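Local coordinates for protein ZYRO0G01672p (Zygosaccharomyces rouxii, PDB 4U8T) that binds RNA carrying N6-methyladenosine through its YTH domain, the part present here, and probably acts as a reader of methylated mRNA, at residues 24-29 with 67-72; 61-66 with 90-95. All blocks are in the same frame, centred on the assembly; numbering follows the deposited sequence.

Interaction 1: residues 24-29 with 67-72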
ATOM      1  N   ASP A  24     -14.424   7.871   6.971  1.00 35.98           N
ATOM      2  CA  ASP A  24     -15.379   6.787   6.800  1.00 36.86           C
ATOM      3  C   ASP A  24     -15.458   6.326   5.338  1.00 37.26           C
ATOM      4  O   ASP A  24     -15.163   7.093   4.424  1.00 30.93           O
ATOM      5  CB  ASP A  24     -16.752   7.220   7.308  1.00 37.24           C
ATOM      6  CG  ASP A  24     -16.783   7.450   8.831  1.00 50.78           C
ATOM      7  OD1 ASP A  24     -16.116   6.723   9.603  1.00 42.67           O
ATOM      8  OD2 ASP A  24     -17.489   8.382   9.264  1.00 58.75           O
ATOM      9  N   HIS A  25     -15.806   5.052   5.149  1.00 39.93           N
ATOM     10  CA  HIS A  25     -16.040   4.441   3.836  1.00 39.15           C
ATOM     11  C   HIS A  25     -14.773   4.297   3.002  1.00 36.55           C
ATOM     12  O   HIS A  25     -14.841   4.147   1.788  1.00 37.51           O
ATOM     13  CB  HIS A  25     -17.110   5.228   3.078  1.00 36.09           C
ATOM     14  CG  HIS A  25     -18.308   5.517   3.922  1.00 43.79           C
ATOM     15  ND1 HIS A  25     -19.044   4.519   4.519  1.00 50.29           N
ATOM     16  CD2 HIS A  25     -18.839   6.685   4.348  1.00 41.54           C
ATOM     17  CE1 HIS A  25     -20.001   5.060   5.250  1.00 51.97           C
ATOM     18  NE2 HIS A  25     -19.893   6.373   5.168  1.00 48.45           N
ATOM     19  N   SER A  26     -13.618   4.350   3.658  1.00 31.73           N
ATOM     20  CA  SER A  26     -12.346   4.142   2.999  1.00 27.42           C
ATOM     21  C   SER A  26     -12.074   2.677   2.688  1.00 27.12           C
ATOM     22  O   SER A  26     -12.615   1.785   3.312  1.00 28.71           O
ATOM     23  CB  SER A  26     -11.223   4.683   3.864  1.00 26.83           C
ATOM     24  OG  SER A  26     -11.242   6.080   3.916  1.00 26.64           O
ATOM     25  N   ARG A  27     -11.224   2.420   1.713  1.00 22.95           N
ATOM     26  CA  ARG A  27     -10.892   1.042   1.420  1.00 24.18           C
ATOM     27  C   ARG A  27      -9.380   0.816   1.459  1.00 22.42           C
ATOM     28  O   ARG A  27      -8.597   1.735   1.370  1.00 22.03           O
ATOM     29  CB  ARG A  27     -11.505   0.644   0.091  1.00 21.10           C
ATOM     30  CG  ARG A  27     -13.009   0.762   0.116  1.00 21.67           C
ATOM     31  CD  ARG A  27     -13.603   0.672  -1.232  1.00 17.12           C
ATOM     32  NE  ARG A  27     -13.431  -0.644  -1.786  1.00 20.88           N
ATOM     33  CZ  ARG A  27     -13.797  -0.980  -3.012  1.00 22.95           C
ATOM     34  NH1 ARG A  27     -14.331  -0.083  -3.804  1.00 22.05           N
ATOM     35  NH2 ARG A  27     -13.605  -2.206  -3.452  1.00 23.21           N
ATOM     36  N   PHE A  28      -8.998  -0.433   1.643  1.00 21.72           N
ATOM     37  CA  PHE A  28      -7.635  -0.807   1.935  1.00 20.06           C
ATOM     38  C   PHE A  28      -7.198  -1.976   1.087  1.00 18.56           C
ATOM     39  O   PHE A  28      -7.889  -2.965   0.983  1.00 23.17           O
ATOM     40  CB  PHE A  28      -7.498  -1.180   3.397  1.00 20.13           C
ATOM     41  CG  PHE A  28      -8.053  -0.169   4.336  1.00 23.48           C
ATOM     42  CD1 PHE A  28      -9.415  -0.089   4.566  1.00 26.92           C
ATOM     43  CD2 PHE A  28      -7.207   0.659   5.053  1.00 26.15           C
ATOM     44  CE1 PHE A  28      -9.925   0.832   5.440  1.00 25.75           C
ATOM     45  CE2 PHE A  28      -7.709   1.576   5.942  1.00 24.93           C
ATOM     46  CZ  PHE A  28      -9.065   1.671   6.128  1.00 28.49           C
ATOM     47  N   PHE A  29      -6.008  -1.864   0.519  1.00 19.76           N
ATOM     48  CA  PHE A  29      -5.461  -2.879  -0.359  1.00 16.29           C
ATOM     49  C   PHE A  29      -4.039  -3.195   0.010  1.00 16.31           C
ATOM     50  O   PHE A  29      -3.295  -2.334   0.391  1.00 18.22           O
ATOM     51  CB  PHE A  29      -5.514  -2.421  -1.812  1.00 14.08           C
ATOM     52  CG  PHE A  29      -6.878  -2.312  -2.346  1.00 17.49           C
ATOM     53  CD1 PHE A  29      -7.635  -1.185  -2.123  1.00 23.60           C
ATOM     54  CD2 PHE A  29      -7.419  -3.327  -3.080  1.00 18.82           C
ATOM     55  CE1 PHE A  29      -8.907  -1.091  -2.609  1.00 22.89           C
ATOM     56  CE2 PHE A  29      -8.676  -3.222  -3.576  1.00 19.45           C
ATOM     57  CZ  PHE A  29      -9.424  -2.114  -3.338  1.00 17.22           C
ATOM     58  N   GLN A  67     -17.057  11.260  -1.079  1.00 39.64           N
ATOM     59  CA  GLN A  67     -16.056  12.326  -1.189  1.00 44.08           C
ATOM     60  C   GLN A  67     -14.885  12.314  -0.216  1.00 44.64           C
ATOM     61  O   GLN A  67     -13.725  12.426  -0.632  1.00 45.21           O
ATOM     62  CB  GLN A  67     -16.725  13.691  -1.075  1.00 47.08           C
ATOM     63  CG  GLN A  67     -16.721  14.469  -2.382  1.00 61.86           C
ATOM     64  CD  GLN A  67     -15.312  14.687  -2.951  1.00 67.07           C
ATOM     65  OE1 GLN A  67     -14.327  14.760  -2.210  1.00 65.58           O
ATOM     66  NE2 GLN A  67     -15.220  14.808  -4.274  1.00 61.55           N
ATOM     67  N   GLY A  68     -15.165  12.180   1.066  1.00 35.69           N
ATOM     68  CA  GLY A  68     -14.092  12.258   2.026  1.00 32.77           C
ATOM     69  C   GLY A  68     -13.165  11.063   2.050  1.00 33.56           C
ATOM     70  O   GLY A  68     -12.086  11.129   2.619  1.00 33.85           O
ATOM     71  N   ALA A  69     -13.591   9.966   1.448  1.00 30.63           N
ATOM     72  CA  ALA A  69     -12.916   8.706   1.659  1.00 28.10           C
ATOM     73  C   ALA A  69     -11.632   8.544   0.862  1.00 31.74           C
ATOM     74  O   ALA A  69     -11.439   9.150  -0.187  1.00 30.20           O
ATOM     75  CB  ALA A  69     -13.852   7.595   1.357  1.00 30.34           C
ATOM     76  N   LYS A  70     -10.767   7.677   1.368  1.00 31.23           N
ATOM     77  CA  LYS A  70      -9.466   7.458   0.765  1.00 30.97           C
ATOM     78  C   LYS A  70      -9.229   5.998   0.454  1.00 26.32           C
ATOM     79  O   LYS A  70      -9.960   5.129   0.908  1.00 25.25           O
ATOM     80  CB  LYS A  70      -8.373   7.974   1.697  1.00 32.57           C
ATOM     81  CG  LYS A  70      -8.343   9.502   1.867  1.00 36.42           C
ATOM     82  CD  LYS A  70      -7.303   9.928   2.906  1.00 43.50           C
ATOM     83  CE  LYS A  70      -7.320  11.437   3.173  1.00 53.81           C
ATOM     84  NZ  LYS A  70      -6.168  11.892   4.024  1.00 49.67           N
ATOM     85  N   ILE A  71      -8.182   5.730  -0.305  1.00 26.99           N
ATOM     86  CA  ILE A  71      -7.723   4.356  -0.491  1.00 24.54           C
ATOM     87  C   ILE A  71      -6.318   4.213   0.063  1.00 21.67           C
ATOM     88  O   ILE A  71      -5.399   4.900  -0.350  1.00 22.39           O
ATOM     89  CB  ILE A  71      -7.748   3.919  -1.972  1.00 20.91           C
ATOM     90  CG1 ILE A  71      -9.171   3.596  -2.394  1.00 22.25           C
ATOM     91  CG2 ILE A  71      -6.911   2.688  -2.185  1.00 19.51           C
ATOM     92  CD1 ILE A  71      -9.265   3.042  -3.719  1.00 26.00           C
ATOM     93  N   TYR A  72      -6.179   3.324   1.037  1.00 22.01           N
ATOM     94  CA  TYR A  72      -4.905   3.057   1.676  1.00 16.96           C
ATOM     95  C   TYR A  72      -4.229   1.870   1.021  1.00 18.19           C
ATOM     96  O   TYR A  72      -4.845   0.880   0.683  1.00 17.43           O
ATOM     97  CB  TYR A  72      -5.102   2.812   3.157  1.00 17.40           C
ATOM     98  CG  TYR A  72      -5.548   4.041   3.889  1.00 25.16           C
ATOM     99  CD1 TYR A  72      -6.883   4.378   3.958  1.00 24.49           C
ATOM    100  CD2 TYR A  72      -4.633   4.869   4.516  1.00 20.69           C
ATOM    101  CE1 TYR A  72      -7.289   5.500   4.612  1.00 24.22           C
ATOM    102  CE2 TYR A  72      -5.029   5.974   5.164  1.00 24.49           C
ATOM    103  CZ  TYR A  72      -6.365   6.295   5.219  1.00 28.52           C
ATOM    104  OH  TYR A  72      -6.778   7.423   5.884  1.00 27.60           O
TER

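Interaction 2: residues 61-66 with 90-95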
ATOM      1  N   ALA A  61     -11.871   1.221  -7.776  1.00 25.33           N
ATOM      2  CA  ALA A  61     -12.165   1.469  -6.371  1.00 22.65           C
ATOM      3  C   ALA A  61     -12.019   2.933  -6.001  1.00 25.93           C
ATOM      4  O   ALA A  61     -12.776   3.447  -5.198  1.00 28.96           O
ATOM      5  CB  ALA A  61     -11.274   0.640  -5.500  1.00 17.17           C
ATOM      6  N   TYR A  62     -11.034   3.593  -6.586  1.00 26.05           N
ATOM      7  CA  TYR A  62     -10.778   4.999  -6.356  1.00 24.00           C
ATOM      8  C   TYR A  62     -11.892   5.879  -6.912  1.00 29.73           C
ATOM      9  O   TYR A  62     -12.306   6.834  -6.266  1.00 28.21           O
ATOM     10  CB  TYR A  62      -9.452   5.381  -6.968  1.00 25.75           C
ATOM     11  CG  TYR A  62      -9.079   6.813  -6.790  1.00 26.12           C
ATOM     12  CD1 TYR A  62      -8.442   7.239  -5.661  1.00 24.59           C
ATOM     13  CD2 TYR A  62      -9.355   7.737  -7.768  1.00 27.53           C
ATOM     14  CE1 TYR A  62      -8.105   8.553  -5.511  1.00 29.42           C
ATOM     15  CE2 TYR A  62      -9.027   9.040  -7.623  1.00 24.27           C
ATOM     16  CZ  TYR A  62      -8.408   9.449  -6.497  1.00 25.75           C
ATOM     17  OH  TYR A  62      -8.073  10.762  -6.367  1.00 26.16           O
ATOM     18  N   GLU A  63     -12.341   5.596  -8.133  1.00 30.02           N
ATOM     19  CA  GLU A  63     -13.480   6.325  -8.683  1.00 32.32           C
ATOM     20  C   GLU A  63     -14.745   6.196  -7.851  1.00 29.42           C
ATOM     21  O   GLU A  63     -15.504   7.136  -7.767  1.00 37.45           O
ATOM     22  CB  GLU A  63     -13.771   5.884 -10.111  1.00 34.51           C
ATOM     23  CG  GLU A  63     -14.949   6.613 -10.794  1.00 47.84           C
ATOM     24  CD  GLU A  63     -14.868   8.142 -10.824  1.00 52.39           C
ATOM     25  OE1 GLU A  63     -13.764   8.713 -10.680  1.00 55.77           O
ATOM     26  OE2 GLU A  63     -15.929   8.778 -11.029  1.00 47.45           O
ATOM     27  N   SER A  64     -14.955   5.049  -7.225  1.00 28.50           N
ATOM     28  CA  SER A  64     -16.177   4.755  -6.485  1.00 26.53           C
ATOM     29  C   SER A  64     -16.321   5.408  -5.127  1.00 29.61           C
ATOM     30  O   SER A  64     -17.352   5.265  -4.496  1.00 28.98           O
ATOM     31  CB  SER A  64     -16.286   3.261  -6.259  1.00 31.56           C
ATOM     32  OG  SER A  64     -16.451   2.580  -7.470  1.00 42.54           O
ATOM     33  N   LEU A  65     -15.283   6.072  -4.644  1.00 27.39           N
ATOM     34  CA  LEU A  65     -15.306   6.593  -3.276  1.00 29.67           C
ATOM     35  C   LEU A  65     -16.239   7.780  -3.063  1.00 31.38           C
ATOM     36  O   LEU A  65     -16.230   8.722  -3.840  1.00 34.11           O
ATOM     37  CB  LEU A  65     -13.900   7.005  -2.837  1.00 29.00           C
ATOM     38  CG  LEU A  65     -12.833   5.950  -2.545  1.00 23.68           C
ATOM     39  CD1 LEU A  65     -11.558   6.624  -2.150  1.00 26.81           C
ATOM     40  CD2 LEU A  65     -13.283   5.019  -1.482  1.00 26.52           C
ATOM     41  N   PRO A  66     -17.030   7.748  -1.985  1.00 29.68           N
ATOM     42  CA  PRO A  66     -17.734   8.928  -1.482  1.00 25.54           C
ATOM     43  C   PRO A  66     -16.696   9.987  -1.179  1.00 36.46           C
ATOM     44  O   PRO A  66     -15.554   9.599  -0.987  1.00 44.07           O
ATOM     45  CB  PRO A  66     -18.428   8.425  -0.232  1.00 20.13           C
ATOM     46  CG  PRO A  66     -17.816   7.139   0.059  1.00 26.74           C
ATOM     47  CD  PRO A  66     -17.341   6.555  -1.196  1.00 26.29           C
ATOM     48  N   SER A  90      -3.750   9.460  -4.370  1.00 24.08           N
ATOM     49  CA  SER A  90      -4.044  10.876  -4.374  1.00 26.33           C
ATOM     50  C   SER A  90      -4.408  11.279  -5.785  1.00 26.01           C
ATOM     51  O   SER A  90      -4.550  12.447  -6.108  1.00 28.18           O
ATOM     52  CB  SER A  90      -2.879  11.703  -3.842  1.00 25.28           C
ATOM     53  OG  SER A  90      -1.713  11.474  -4.563  1.00 26.83           O
ATOM     54  N   SER A  91      -4.525  10.287  -6.640  1.00 22.73           N
ATOM     55  CA  SER A  91      -5.044  10.521  -7.951  1.00 24.59           C
ATOM     56  C   SER A  91      -5.583   9.231  -8.519  1.00 26.97           C
ATOM     57  O   SER A  91      -5.330   8.162  -7.998  1.00 24.60           O
ATOM     58  CB  SER A  91      -3.967  11.100  -8.850  1.00 27.61           C
ATOM     59  OG  SER A  91      -3.280  10.075  -9.532  1.00 27.86           O
ATOM     60  N   ASN A  92      -6.373   9.343  -9.572  1.00 28.72           N
ATOM     61  CA  ASN A  92      -6.718   8.189 -10.357  1.00 23.09           C
ATOM     62  C   ASN A  92      -5.546   7.944 -11.283  1.00 23.24           C
ATOM     63  O   ASN A  92      -4.576   8.668 -11.255  1.00 24.66           O
ATOM     64  CB  ASN A  92      -8.014   8.412 -11.117  1.00 25.00           C
ATOM     65  CG  ASN A  92      -8.743   7.124 -11.434  1.00 28.74           C
ATOM     66  OD1 ASN A  92      -8.134   6.087 -11.649  1.00 25.42           O
ATOM     67  ND2 ASN A  92     -10.054   7.195 -11.485  1.00 28.61           N
ATOM     68  N   LEU A  93      -5.631   6.918 -12.104  1.00 28.19           N
ATOM     69  CA  LEU A  93      -4.562   6.596 -13.023  1.00 27.90           C
ATOM     70  C   LEU A  93      -4.430   7.742 -14.048  1.00 30.70           C
ATOM     71  O   LEU A  93      -5.411   8.360 -14.434  1.00 36.05           O
ATOM     72  CB  LEU A  93      -4.848   5.229 -13.655  1.00 25.85           C
ATOM     73  CG  LEU A  93      -3.819   4.230 -14.174  1.00 24.13           C
ATOM     74  CD1 LEU A  93      -2.881   3.810 -13.125  1.00 28.91           C
ATOM     75  CD2 LEU A  93      -4.529   3.005 -14.662  1.00 24.47           C
ATOM     76  N   ARG A  94      -3.206   8.081 -14.418  1.00 33.49           N
ATOM     77  CA  ARG A  94      -2.943   9.146 -15.378  1.00 38.03           C
ATOM     78  C   ARG A  94      -1.968   8.652 -16.422  1.00 46.15           C
ATOM     79  O   ARG A  94      -1.476   7.535 -16.318  1.00 42.91           O
ATOM     80  CB  ARG A  94      -2.371  10.393 -14.711  1.00 38.24           C
ATOM     81  CG  ARG A  94      -3.268  11.075 -13.721  1.00 38.79           C
ATOM     82  CD  ARG A  94      -2.698  12.425 -13.377  1.00 44.37           C
ATOM     83  NE  ARG A  94      -3.510  13.134 -12.395  1.00 55.41           N
ATOM     84  CZ  ARG A  94      -3.133  14.257 -11.786  1.00 62.37           C
ATOM     85  NH1 ARG A  94      -1.948  14.798 -12.056  1.00 59.72           N
ATOM     86  NH2 ARG A  94      -3.940  14.842 -10.909  1.00 56.64           N
ATOM     87  N   GLU A  95      -1.728   9.441 -17.464  1.00 53.65           N
ATOM     88  CA  GLU A  95      -0.779   9.002 -18.484  1.00 56.20           C
ATOM     89  C   GLU A  95       0.398   9.956 -18.530  1.00 50.72           C
ATOM     90  O   GLU A  95       1.432   9.640 -19.102  1.00 42.54           O
ATOM     91  CB  GLU A  95      -1.405   8.883 -19.871  1.00 48.68           C
ATOM     92  CG  GLU A  95      -0.535   7.998 -20.746  1.00 57.63           C
ATOM     93  CD  GLU A  95      -1.015   7.863 -22.160  1.00 58.94           C
ATOM     94  OE1 GLU A  95      -1.266   8.899 -22.799  1.00 63.42           O
ATOM     95  OE2 GLU A  95      -1.136   6.714 -22.629  1.00 62.20           O
TER
HETATM   96  O   HOH W   1     -11.246  10.085 -11.513  1.00 30.34           O

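Interaction 1: residues 24-29 with 67-72
Arg27 and Phe28 pair with Ile71 and Tyr72 as parallel neighbours at the start of strands 27-33 and 71-77, inside the mixed sheet of the YTH domain; a long connection containing helices 36-45 and 52-63 and the short edge strand 47-48 joins the two. Three backbone bonds carry the pairing. Arg27 N reaches Lys70 O at 3.1 Å, Tyr72 N reaches Arg27 O at 2.9 Å, and Phe29 N reaches Tyr72 O at 3.0 Å. Arg27 O also receives the CA-H of Ile71. Just before the strands, a side chain takes over: Lys70 N donates to Ser26 OG at 3.0 Å, almost straight at 172°. A chi1 of -70° turns the hydroxyl of Ser26 to this N-H, and it bonds to Pro23 O as well.

On one face of the sheet, Phe28 and Tyr72 lie side by side and point the same way. Their planes are only 14° apart but slid past each other, with little overlap; the closest carbons are Phe28 CE2 and Tyr72 CD1, at 3.5 Å. Ala151 and Ser154 of helix 151-161 touch Phe28. On the other face, which also carries Arg27, Phe29 CD1 meets Ile71 CG2 at 3.9 Å, and both side chains pack on Ala61 of helix 52-63. Directional backbone bonds thus set the register, while apolar packing on both faces joins the paired strands to a helix on each side.

Interaction 2: residues 61-66 with 90-95
Tyr62 lays its ring against the backbone of Ser91 and Asn92, and van der Waals packing makes up most of this surface contact. One face of the ring is covered by Ser91 O, which stands 3.6 Å above the plane, over its centre. The remaining approaches follow the chain along the ring: Tyr62 OH lies 3.4 Å from Ser91 CA, and Tyr62 CE2 lies 3.3 Å from Asn92 N. Asn92 CB closes on Tyr62 CD2 at 3.7 Å, where the two side chains pass at an angle, with ring and amide planes 65° apart. The ring is carried across to the strand because CG of Tyr62 is anti to the backbone N (chi1 -180°).

The elements joined are the C-terminal end of helix 52-63 and the end of strand 82-94, where the chain turns a corner at Ser91. Both belong to the YTH domain, a member of the PUA clan, and the helix here lies against its mixed sheet. Tyr62 also touches Ile71 of strand 71-77, the sheet neighbour of 82-94.

Between the two segments the polar link is a water bridge. A single water donates to Glu63 OE1 at 3.0 Å and accepts from Asn92 ND2 at 3.1 Å, bridging two groups whose planes are nearly parallel, 16° apart.

Hydrogen bonds within 90-95 and to its surroundings hold the corner in shape. Ser91 OG donates to Asn92 O and also bonds to Lys113 N of strand 111-123. Asn92 OD1 takes the N-H of Leu93 at 2.7 Å, and its second partner is Ser59 OG, from a residue earlier in helix 52-63.

In the fold
Interaction 1 and interaction 2 meet at the C-terminal end of helix 52-63 and the loop that follows, their centres 11 Å apart. Ile71 is the main joint: its CD1 comes within 3.4 Å of Tyr62 N and 3.6 Å of Ala61 C. Arg27 NH1 lies 3.6 Å from Ala61 CB, and Leu65 CD1 packs at 3.5 Å from Lys70 C. The segments alternate along the chain, in the order 24-29, 61-66, 67-72, 90-95. Residues 61-65 touch Arg27, Lys70 and Ile71, while Tyr62 reaches 90-92. Each contact has its nearest atom about 10 Å from the bound RNA, and neither touches it; one pairs strands of the sheet and the other packs the helix end on it.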